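PDB 1ZS7: hypothetical protein APE0525, which is of unknown function but carries a PUA domain and probably binds RNA, perhaps acting in translation initiation. Local coordinates for residues 33-38 with 76-81; 93-98 with 131-136. All blocks are in the same frame, centred on the assembly; numbering follows the deposited sequence.

Contact 1: 33-38 with 76-81; sequences PYYTRI and RIYPTL. With K (potassium ion), chain G.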
ATOM      1  N   PRO A  33     -14.206   5.447   4.079  1.00 13.20           N
ATOM      2  CA  PRO A  33     -14.685   4.222   4.746  1.00 13.30           C
ATOM      3  C   PRO A  33     -13.589   3.202   5.102  1.00 12.89           C
ATOM      4  O   PRO A  33     -13.830   2.321   5.924  1.00 12.35           O
ATOM      5  CB  PRO A  33     -15.621   3.597   3.701  1.00 13.32           C
ATOM      6  CG  PRO A  33     -15.873   4.673   2.675  1.00 14.70           C
ATOM      7  CD  PRO A  33     -14.667   5.521   2.675  1.00 13.26           C
ATOM      8  N   TYR A  34     -12.421   3.322   4.485  1.00 12.42           N
ATOM      9  CA  TYR A  34     -11.412   2.242   4.546  1.00 13.05           C
ATOM     10  C   TYR A  34     -10.220   2.479   5.465  1.00 12.57           C
ATOM     11  O   TYR A  34      -9.401   1.566   5.678  1.00 12.90           O
ATOM     12  CB  TYR A  34     -10.932   1.898   3.135  1.00 13.71           C
ATOM     13  CG  TYR A  34     -12.088   1.511   2.275  1.00 15.94           C
ATOM     14  CD1 TYR A  34     -12.877   0.399   2.598  1.00 17.24           C
ATOM     15  CD2 TYR A  34     -12.441   2.280   1.174  1.00 18.16           C
ATOM     16  CE1 TYR A  34     -13.986   0.061   1.826  1.00 19.68           C
ATOM     17  CE2 TYR A  34     -13.532   1.945   0.395  1.00 20.38           C
ATOM     18  CZ  TYR A  34     -14.295   0.829   0.720  1.00 21.82           C
ATOM     19  OH  TYR A  34     -15.389   0.504  -0.061  1.00 21.51           O
ATOM     20  N   TYR A  35     -10.128   3.695   5.998  1.00 12.35           N
ATOM     21  CA  TYR A  35      -8.975   4.116   6.803  1.00 12.58           C
ATOM     22  C   TYR A  35      -9.491   4.830   8.038  1.00 12.55           C
ATOM     23  O   TYR A  35     -10.587   5.374   8.021  1.00 12.04           O
ATOM     24  CB  TYR A  35      -8.030   5.006   5.953  1.00 12.61           C
ATOM     25  CG  TYR A  35      -7.564   4.255   4.699  1.00 13.26           C
ATOM     26  CD1 TYR A  35      -6.594   3.255   4.794  1.00 10.76           C
ATOM     27  CD2 TYR A  35      -8.159   4.493   3.447  1.00 13.05           C
ATOM     28  CE1 TYR A  35      -6.204   2.501   3.677  1.00 13.12           C
ATOM     29  CE2 TYR A  35      -7.765   3.757   2.313  1.00 12.46           C
ATOM     30  CZ  TYR A  35      -6.789   2.772   2.438  1.00 12.67           C
ATOM     31  OH  TYR A  35      -6.414   2.053   1.332  1.00 11.42           O
ATOM     32  N   THR A  36      -8.711   4.781   9.115  1.00 12.62           N
ATOM     33  CA  THR A  36      -9.021   5.513  10.333  1.00 12.79           C
ATOM     34  C   THR A  36      -9.042   7.005  10.046  1.00 12.79           C
ATOM     35  O   THR A  36      -9.956   7.696  10.477  1.00 12.46           O
ATOM     36  CB  THR A  36      -7.995   5.226  11.438  1.00 12.82           C
ATOM     37  OG1 THR A  36      -7.947   3.814  11.665  1.00 14.59           O
ATOM     38  CG2 THR A  36      -8.388   5.946  12.741  1.00 12.67           C
ATOM     39  N   ARG A  37      -8.027   7.473   9.313  1.00 13.16           N
ATOM     40  CA  ARG A  37      -7.888   8.881   8.946  1.00 14.40           C
ATOM     41  C   ARG A  37      -7.366   8.959   7.527  1.00 13.55           C
ATOM     42  O   ARG A  37      -6.646   8.081   7.082  1.00 14.11           O
ATOM     43  CB  ARG A  37      -6.871   9.595   9.850  1.00 15.17           C
ATOM     44  CG  ARG A  37      -7.310   9.799  11.277  1.00 16.27           C
ATOM     45  CD  ARG A  37      -6.234  10.564  12.071  1.00 16.18           C
ATOM     46  NE  ARG A  37      -4.928   9.885  12.110  1.00 14.80           N
ATOM     47  CZ  ARG A  37      -4.618   8.860  12.900  1.00 13.57           C
ATOM     48  NH1 ARG A  37      -5.509   8.356  13.750  1.00 11.80           N
ATOM     49  NH2 ARG A  37      -3.395   8.341  12.848  1.00 11.47           N
ATOM     50  N   ILE A  38      -7.714  10.026   6.828  1.00 13.68           N
ATOM     51  CA  ILE A  38      -7.072  10.337   5.555  1.00 13.91           C
ATOM     52  C   ILE A  38      -5.748  11.015   5.965  1.00 13.42           C
ATOM     53  O   ILE A  38      -5.772  11.952   6.758  1.00 13.38           O
ATOM     54  CB  ILE A  38      -8.008  11.209   4.665  1.00 14.54           C
ATOM     55  CG1 ILE A  38      -9.120  10.285   4.111  1.00 15.41           C
ATOM     56  CG2 ILE A  38      -7.211  11.929   3.567  1.00 15.13           C
ATOM     57  CD1 ILE A  38     -10.332  10.938   3.539  1.00 20.23           C
ATOM     58  N   ARG A  76     -11.032  -0.196  -5.081  0.50 15.57           N
ATOM     59  CA  ARG A  76     -10.679   0.499  -3.853  0.50 14.86           C
ATOM     60  C   ARG A  76      -9.299   1.147  -4.021  0.50 14.24           C
ATOM     61  O   ARG A  76      -8.475   0.676  -4.817  0.50 13.77           O
ATOM     62  CB  ARG A  76     -10.714  -0.459  -2.640  0.50 15.25           C
ATOM     63  CG  ARG A  76     -12.050  -1.234  -2.498  0.50 15.38           C
ATOM     64  CD  ARG A  76     -12.241  -1.848  -1.092  0.50 17.95           C
ATOM     65  NE  ARG A  76     -11.165  -2.775  -0.717  0.50 16.96           N
ATOM     66  CZ  ARG A  76     -10.904  -3.187   0.523  0.50 15.50           C
ATOM     67  NH1 ARG A  76     -11.632  -2.771   1.563  0.50 12.99           N
ATOM     68  NH2 ARG A  76      -9.904  -4.027   0.728  0.50 13.62           N
ATOM     69  N   ILE A  77      -9.068   2.225  -3.281  1.00 13.54           N
ATOM     70  CA  ILE A  77      -7.804   2.984  -3.342  1.00 13.67           C
ATOM     71  C   ILE A  77      -6.903   2.541  -2.183  1.00 13.43           C
ATOM     72  O   ILE A  77      -7.357   2.488  -1.030  1.00 14.78           O
ATOM     73  CB  ILE A  77      -8.060   4.513  -3.244  1.00 13.92           C
ATOM     74  CG1 ILE A  77      -9.028   5.009  -4.349  1.00 16.57           C
ATOM     75  CG2 ILE A  77      -6.746   5.311  -3.173  1.00 13.79           C
ATOM     76  CD1 ILE A  77      -8.536   4.781  -5.736  1.00 20.43           C
ATOM     77  N   TYR A  78      -5.658   2.206  -2.499  1.00 13.09           N
ATOM     78  CA  TYR A  78      -4.680   1.695  -1.542  1.00 12.60           C
ATOM     79  C   TYR A  78      -3.455   2.617  -1.485  1.00 12.37           C
ATOM     80  O   TYR A  78      -3.134   3.287  -2.478  1.00 12.07           O
ATOM     81  CB  TYR A  78      -4.195   0.308  -1.982  1.00 12.71           C
ATOM     82  CG  TYR A  78      -5.233  -0.782  -1.862  1.00 14.36           C
ATOM     83  CD1 TYR A  78      -5.216  -1.656  -0.774  1.00 15.13           C
ATOM     84  CD2 TYR A  78      -6.196  -0.973  -2.858  1.00 12.78           C
ATOM     85  CE1 TYR A  78      -6.166  -2.669  -0.643  1.00 16.04           C
ATOM     86  CE2 TYR A  78      -7.148  -2.001  -2.745  1.00 15.06           C
ATOM     87  CZ  TYR A  78      -7.120  -2.839  -1.638  1.00 15.49           C
ATOM     88  OH  TYR A  78      -8.042  -3.847  -1.503  1.00 15.65           O
ATOM     89  N   PRO A  79      -2.758   2.632  -0.330  1.00 12.17           N
ATOM     90  CA  PRO A  79      -1.499   3.335  -0.243  1.00 11.74           C
ATOM     91  C   PRO A  79      -0.358   2.526  -0.854  1.00 11.76           C
ATOM     92  O   PRO A  79      -0.343   1.287  -0.745  1.00 12.02           O
ATOM     93  CB  PRO A  79      -1.274   3.464   1.270  1.00 11.51           C
ATOM     94  CG  PRO A  79      -1.915   2.237   1.867  1.00 11.52           C
ATOM     95  CD  PRO A  79      -3.121   1.967   0.945  1.00 12.09           C
ATOM     96  N   THR A  80       0.588   3.224  -1.476  1.00 11.81           N
ATOM     97  CA  THR A  80       1.897   2.631  -1.767  1.00 12.16           C
ATOM     98  C   THR A  80       2.728   2.508  -0.483  1.00 12.60           C
ATOM     99  O   THR A  80       2.440   3.150   0.546  1.00 11.93           O
ATOM    100  CB  THR A  80       2.698   3.492  -2.752  1.00 11.67           C
ATOM    101  OG1 THR A  80       2.936   4.774  -2.142  1.00 13.01           O
ATOM    102  CG2 THR A  80       1.913   3.670  -4.064  1.00 12.15           C
ATOM    103  N   LEU A  81       3.802   1.722  -0.541  1.00 12.26           N
ATOM    104  CA  LEU A  81       4.723   1.666   0.595  1.00 12.13           C
ATOM    105  C   LEU A  81       5.407   3.026   0.795  1.00 12.72           C
ATOM    106  O   LEU A  81       5.740   3.384   1.932  1.00 12.02           O
ATOM    107  CB  LEU A  81       5.777   0.554   0.419  1.00 12.45           C
ATOM    108  CG  LEU A  81       5.227  -0.881   0.412  1.00 14.47           C
ATOM    109  CD1 LEU A  81       6.415  -1.840   0.391  1.00 15.65           C
ATOM    110  CD2 LEU A  81       4.359  -1.188   1.617  1.00 17.70           C
TER
HETATM  111  K     K G 401      -5.804  14.443   7.286  0.50 19.78           K
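The Y34 ring lies between two aliphatic groups: CD of R76 sits over one face, 4.1 Å from the ring centroid in a CH-pi contact, and CB of P33 lies over the centre of the opposite face. The Y35 ring takes the carbonyl oxygen of I77 at its edge, in plane, while CD of P79 approaches its hydroxyl end obliquely. This is how the loop after helix 21-31 is fastened to strand 77-79, an outermost strand of the antiparallel sheet of the N-terminal half. R76 is modelled in two conformers, and its contacts here belong to one of them, hence tentative. In it a bend at the third torsion (chi3 -58°) carries the guanidinium past the Y34 ring, the two planes 81° apart; the cation-pi attraction is at most weak. NH2 of R76 donates to OH of Y78 at 2.9 Å, NH1 to O of G127, and D74 also holds the Y78 hydroxyl. Farther along the loop, O of I38 binds a potassium ion at 2.5 Å together with O of F40. The hydroxyl of Y35, a buried residue whose ring meets that of W91, donates to a lone pair of the I77 carbonyl, OH to O 2.6 Å, at a C=O...donor angle of 136°.

Contact 2: 93-98 with 131-136; sequences KGVVLV and AALYHE. With PO4 (phosphate ion), chain F; PO4 (phosphate ion), chain C.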
ATOM      1  N   LYS A  93      -6.427   1.112   9.455  1.00 12.45           N
ATOM      2  CA  LYS A  93      -7.246   0.453  10.463  1.00 13.36           C
ATOM      3  C   LYS A  93      -6.424  -0.562  11.260  1.00 13.78           C
ATOM      4  O   LYS A  93      -6.665  -0.763  12.443  1.00 14.27           O
ATOM      5  CB  LYS A  93      -8.487  -0.189   9.847  1.00 13.13           C
ATOM      6  CG  LYS A  93      -9.460   0.849   9.303  1.00 14.13           C
ATOM      7  CD  LYS A  93     -10.828   0.237   8.970  1.00 14.44           C
ATOM      8  CE  LYS A  93     -11.809   1.383   8.660  1.00 16.71           C
ATOM      9  NZ  LYS A  93     -13.182   0.839   8.476  1.00 19.42           N
ATOM     10  N   GLY A  94      -5.430  -1.158  10.612  1.00 13.16           N
ATOM     11  CA  GLY A  94      -4.588  -2.093  11.316  1.00 14.18           C
ATOM     12  C   GLY A  94      -3.256  -2.338  10.663  1.00 13.40           C
ATOM     13  O   GLY A  94      -3.042  -2.030   9.478  1.00 13.30           O
ATOM     14  N   VAL A  95      -2.373  -2.910  11.465  1.00 13.35           N
ATOM     15  CA  VAL A  95      -1.060  -3.346  11.046  1.00 13.86           C
ATOM     16  C   VAL A  95      -0.859  -4.758  11.578  1.00 13.08           C
ATOM     17  O   VAL A  95      -1.357  -5.098  12.660  1.00 12.98           O
ATOM     18  CB  VAL A  95      -0.002  -2.345  11.551  1.00 14.26           C
ATOM     19  CG1 VAL A  95       1.367  -2.987  11.790  1.00 17.29           C
ATOM     20  CG2 VAL A  95       0.074  -1.167  10.530  1.00 15.19           C
ATOM     21  N   VAL A  96      -0.202  -5.596  10.791  1.00 12.29           N
ATOM     22  CA  VAL A  96       0.140  -6.943  11.227  1.00 12.56           C
ATOM     23  C   VAL A  96       1.664  -7.006  11.253  1.00 12.72           C
ATOM     24  O   VAL A  96       2.315  -6.639  10.276  1.00 12.69           O
ATOM     25  CB  VAL A  96      -0.465  -7.997  10.278  1.00 12.69           C
ATOM     26  CG1 VAL A  96      -0.003  -9.414  10.647  1.00 14.41           C
ATOM     27  CG2 VAL A  96      -2.026  -7.930  10.322  1.00 14.25           C
ATOM     28  N   LEU A  97       2.223  -7.454  12.378  1.00 12.71           N
ATOM     29  CA  LEU A  97       3.671  -7.581  12.532  1.00 12.16           C
ATOM     30  C   LEU A  97       4.074  -9.009  12.172  1.00 11.35           C
ATOM     31  O   LEU A  97       3.412  -9.971  12.585  1.00 11.87           O
ATOM     32  CB  LEU A  97       4.073  -7.274  13.987  1.00 12.91           C
ATOM     33  CG  LEU A  97       3.664  -5.896  14.525  1.00 15.17           C
ATOM     34  CD1 LEU A  97       4.176  -5.717  15.953  1.00 17.29           C
ATOM     35  CD2 LEU A  97       4.177  -4.822  13.595  1.00 15.28           C
ATOM     36  N   VAL A  98       5.141  -9.152  11.396  1.00 10.55           N
ATOM     37  CA  VAL A  98       5.508 -10.469  10.875  1.00  9.92           C
ATOM     38  C   VAL A  98       6.948 -10.833  11.224  1.00 10.08           C
ATOM     39  O   VAL A  98       7.792  -9.953  11.469  1.00  9.05           O
ATOM     40  CB  VAL A  98       5.280 -10.585   9.329  1.00  9.94           C
ATOM     41  CG1 VAL A  98       3.899 -10.087   8.938  1.00  9.06           C
ATOM     42  CG2 VAL A  98       6.368  -9.814   8.535  1.00 10.03           C
ATOM     43  N   ALA A 131      -1.487  -3.118   6.652  1.00 12.45           N
ATOM     44  CA  ALA A 131      -0.115  -3.264   6.200  1.00 12.81           C
ATOM     45  C   ALA A 131       0.578  -4.316   7.063  1.00 12.44           C
ATOM     46  O   ALA A 131       0.255  -4.477   8.244  1.00 12.86           O
ATOM     47  CB  ALA A 131       0.632  -1.943   6.291  1.00 12.64           C
ATOM     48  N   ALA A 132       1.519  -5.023   6.454  1.00 12.05           N
ATOM     49  CA  ALA A 132       2.372  -5.972   7.133  1.00 12.56           C
ATOM     50  C   ALA A 132       3.761  -5.357   7.288  1.00 13.22           C
ATOM     51  O   ALA A 132       4.377  -4.909   6.298  1.00 13.33           O
ATOM     52  CB  ALA A 132       2.449  -7.268   6.344  1.00 13.21           C
ATOM     53  N   LEU A 133       4.241  -5.360   8.529  1.00 12.98           N
ATOM     54  CA  LEU A 133       5.527  -4.785   8.918  1.00 12.87           C
ATOM     55  C   LEU A 133       6.422  -5.850   9.520  1.00 12.76           C
ATOM     56  O   LEU A 133       5.967  -6.661  10.361  1.00 12.63           O
ATOM     57  CB  LEU A 133       5.326  -3.693   9.980  1.00 13.40           C
ATOM     58  CG  LEU A 133       4.908  -2.272   9.551  1.00 15.75           C
ATOM     59  CD1 LEU A 133       3.715  -2.215   8.624  1.00 14.21           C
ATOM     60  CD2 LEU A 133       4.695  -1.417  10.824  1.00 14.94           C
ATOM     61  N   TYR A 134       7.690  -5.833   9.119  1.00 12.28           N
ATOM     62  CA  TYR A 134       8.673  -6.710   9.749  1.00 12.18           C
ATOM     63  C   TYR A 134       8.766  -6.261  11.202  1.00 12.80           C
ATOM     64  O   TYR A 134       8.948  -5.074  11.464  1.00 12.20           O
ATOM     65  CB  TYR A 134      10.018  -6.575   9.041  1.00 12.41           C
ATOM     66  CG  TYR A 134      11.145  -7.350   9.665  1.00 12.11           C
ATOM     67  CD1 TYR A 134      10.913  -8.571  10.336  1.00 12.22           C
ATOM     68  CD2 TYR A 134      12.465  -6.884   9.572  1.00 13.17           C
ATOM     69  CE1 TYR A 134      11.969  -9.281  10.913  1.00 14.67           C
ATOM     70  CE2 TYR A 134      13.510  -7.587  10.127  1.00 14.31           C
ATOM     71  CZ  TYR A 134      13.261  -8.787  10.789  1.00 15.41           C
ATOM     72  OH  TYR A 134      14.304  -9.488  11.345  1.00 15.64           O
ATOM     73  N   HIS A 135       8.608  -7.193  12.143  1.00 13.89           N
ATOM     74  CA  HIS A 135       8.487  -6.803  13.558  1.00 14.81           C
ATOM     75  C   HIS A 135       9.724  -6.087  14.107  1.00 15.61           C
ATOM     76  O   HIS A 135       9.605  -5.164  14.916  1.00 15.55           O
ATOM     77  CB  HIS A 135       8.114  -8.000  14.441  1.00 15.47           C
ATOM     78  CG  HIS A 135       9.261  -8.913  14.752  1.00 18.54           C
ATOM     79  ND1 HIS A 135      10.042  -8.777  15.884  1.00 21.61           N
ATOM     80  CD2 HIS A 135       9.767  -9.968  14.069  1.00 21.35           C
ATOM     81  CE1 HIS A 135      10.977  -9.714  15.884  1.00 23.27           C
ATOM     82  NE2 HIS A 135      10.830 -10.452  14.794  1.00 23.50           N
ATOM     83  N   GLU A 136      10.904  -6.512  13.662  1.00 15.92           N
ATOM     84  CA  GLU A 136      12.152  -6.057  14.278  1.00 17.19           C
ATOM     85  C   GLU A 136      12.450  -4.585  13.989  1.00 16.90           C
ATOM     86  O   GLU A 136      12.897  -3.862  14.882  1.00 17.04           O
ATOM     87  CB  GLU A 136      13.316  -6.959  13.853  1.00 17.40           C
ATOM     88  CG  GLU A 136      14.636  -6.705  14.581  1.00 22.02           C
ATOM     89  CD  GLU A 136      14.569  -6.940  16.089  1.00 26.94           C
ATOM     90  OE1 GLU A 136      13.630  -7.615  16.585  1.00 28.26           O
ATOM     91  OE2 GLU A 136      15.485  -6.446  16.782  1.00 31.46           O
TER
HETATM   92  P   PO4 F 305     -13.970  -1.718  11.129  1.00 44.40           P
HETATM   93  O1  PO4 F 305     -13.698  -2.272   9.753  1.00 42.25           O
HETATM   94  O2  PO4 F 305     -13.544  -0.262  11.188  1.00 44.15           O
HETATM   95  O3  PO4 F 305     -15.458  -1.825  11.405  1.00 44.30           O
HETATM   96  O4  PO4 F 305     -13.230  -2.506  12.193  1.00 44.18           O
HETATM   97  P   PO4 C 302      12.142 -14.259  13.919  1.00 41.15           P
HETATM   98  O1  PO4 C 302      11.762 -14.180  15.383  1.00 41.55           O
HETATM   99  O2  PO4 C 302      11.773 -12.969  13.216  1.00 37.81           O
HETATM  100  O3  PO4 C 302      13.638 -14.498  13.794  1.00 41.41           O
HETATM  101  O4  PO4 C 302      11.416 -15.422  13.313  1.00 39.72           O
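V96 and V98 send their backbone N-H groups to the carbonyls of A131 and L133, both at 2.8 Å from N to O, and the carbonyl of V96 takes the N-H of L133. Strands 94-98 and 129-134 thus run parallel in register, V95 beside A131 through V98 beside Y134. The middle is close-set: on one face CG1 of V95 meets CD2 of L133 at 3.8 Å, the side chains crossing at about a right angle, and CD2 of L97 rests against CB of L133. On the other face CG1 of V98 reaches CB of A132, where helix 100-107 adds A103 and L106. In the mixed sheet of the PUA domain this is the parallel pairing, with strand 117-122 beyond 94-98 and strand 140-146 beyond 129-134. The G94 end is looser, A131 N to G94 O being a weak bond of 3.4 Å. At the other end the strand stops at partly exposed H135, its N still hydrogen-bonded to O of V98. With CG between the backbone N and the carbonyl carbon (chi1 78°), the H135 ring turns its edge to that same oxygen, and its NE2 donates to O2 of a phosphate at 3.1 Å, an ion also bound by K100 N. Before G94 the extended K93 chain brings NZ to 2.9 Å from O2 of a second phosphate and to a hydrogen bond with O of P33; both ions probably come from the crystallisation liquor. A methionine in place of K93 would probably leave that phosphate without its ammonium partner and the carbonyl of P33 without its donor.

From the N terminus the chain runs through strands 3-6 and 10-18 and helix 21-31 into the loop 33-38. Contact 1 closes when strand 77-79 returns to that loop after the antiparallel strands 46-52, 57-63 and 66-71. Helix 81-87 and a short linker then lead to K93, where contact 2 opens; it closes at 131-136, after helix 100-107 and strands 112-113 and 117-122. The two loops follow in series, neither nested nor crossed, one in the DUF1947 range and the other in the PUA range. Their centres are 15 Å apart, yet they touch: NZ of K93 lies 3.0 Å from O of P33, a probable hydrogen bond joining the two parts.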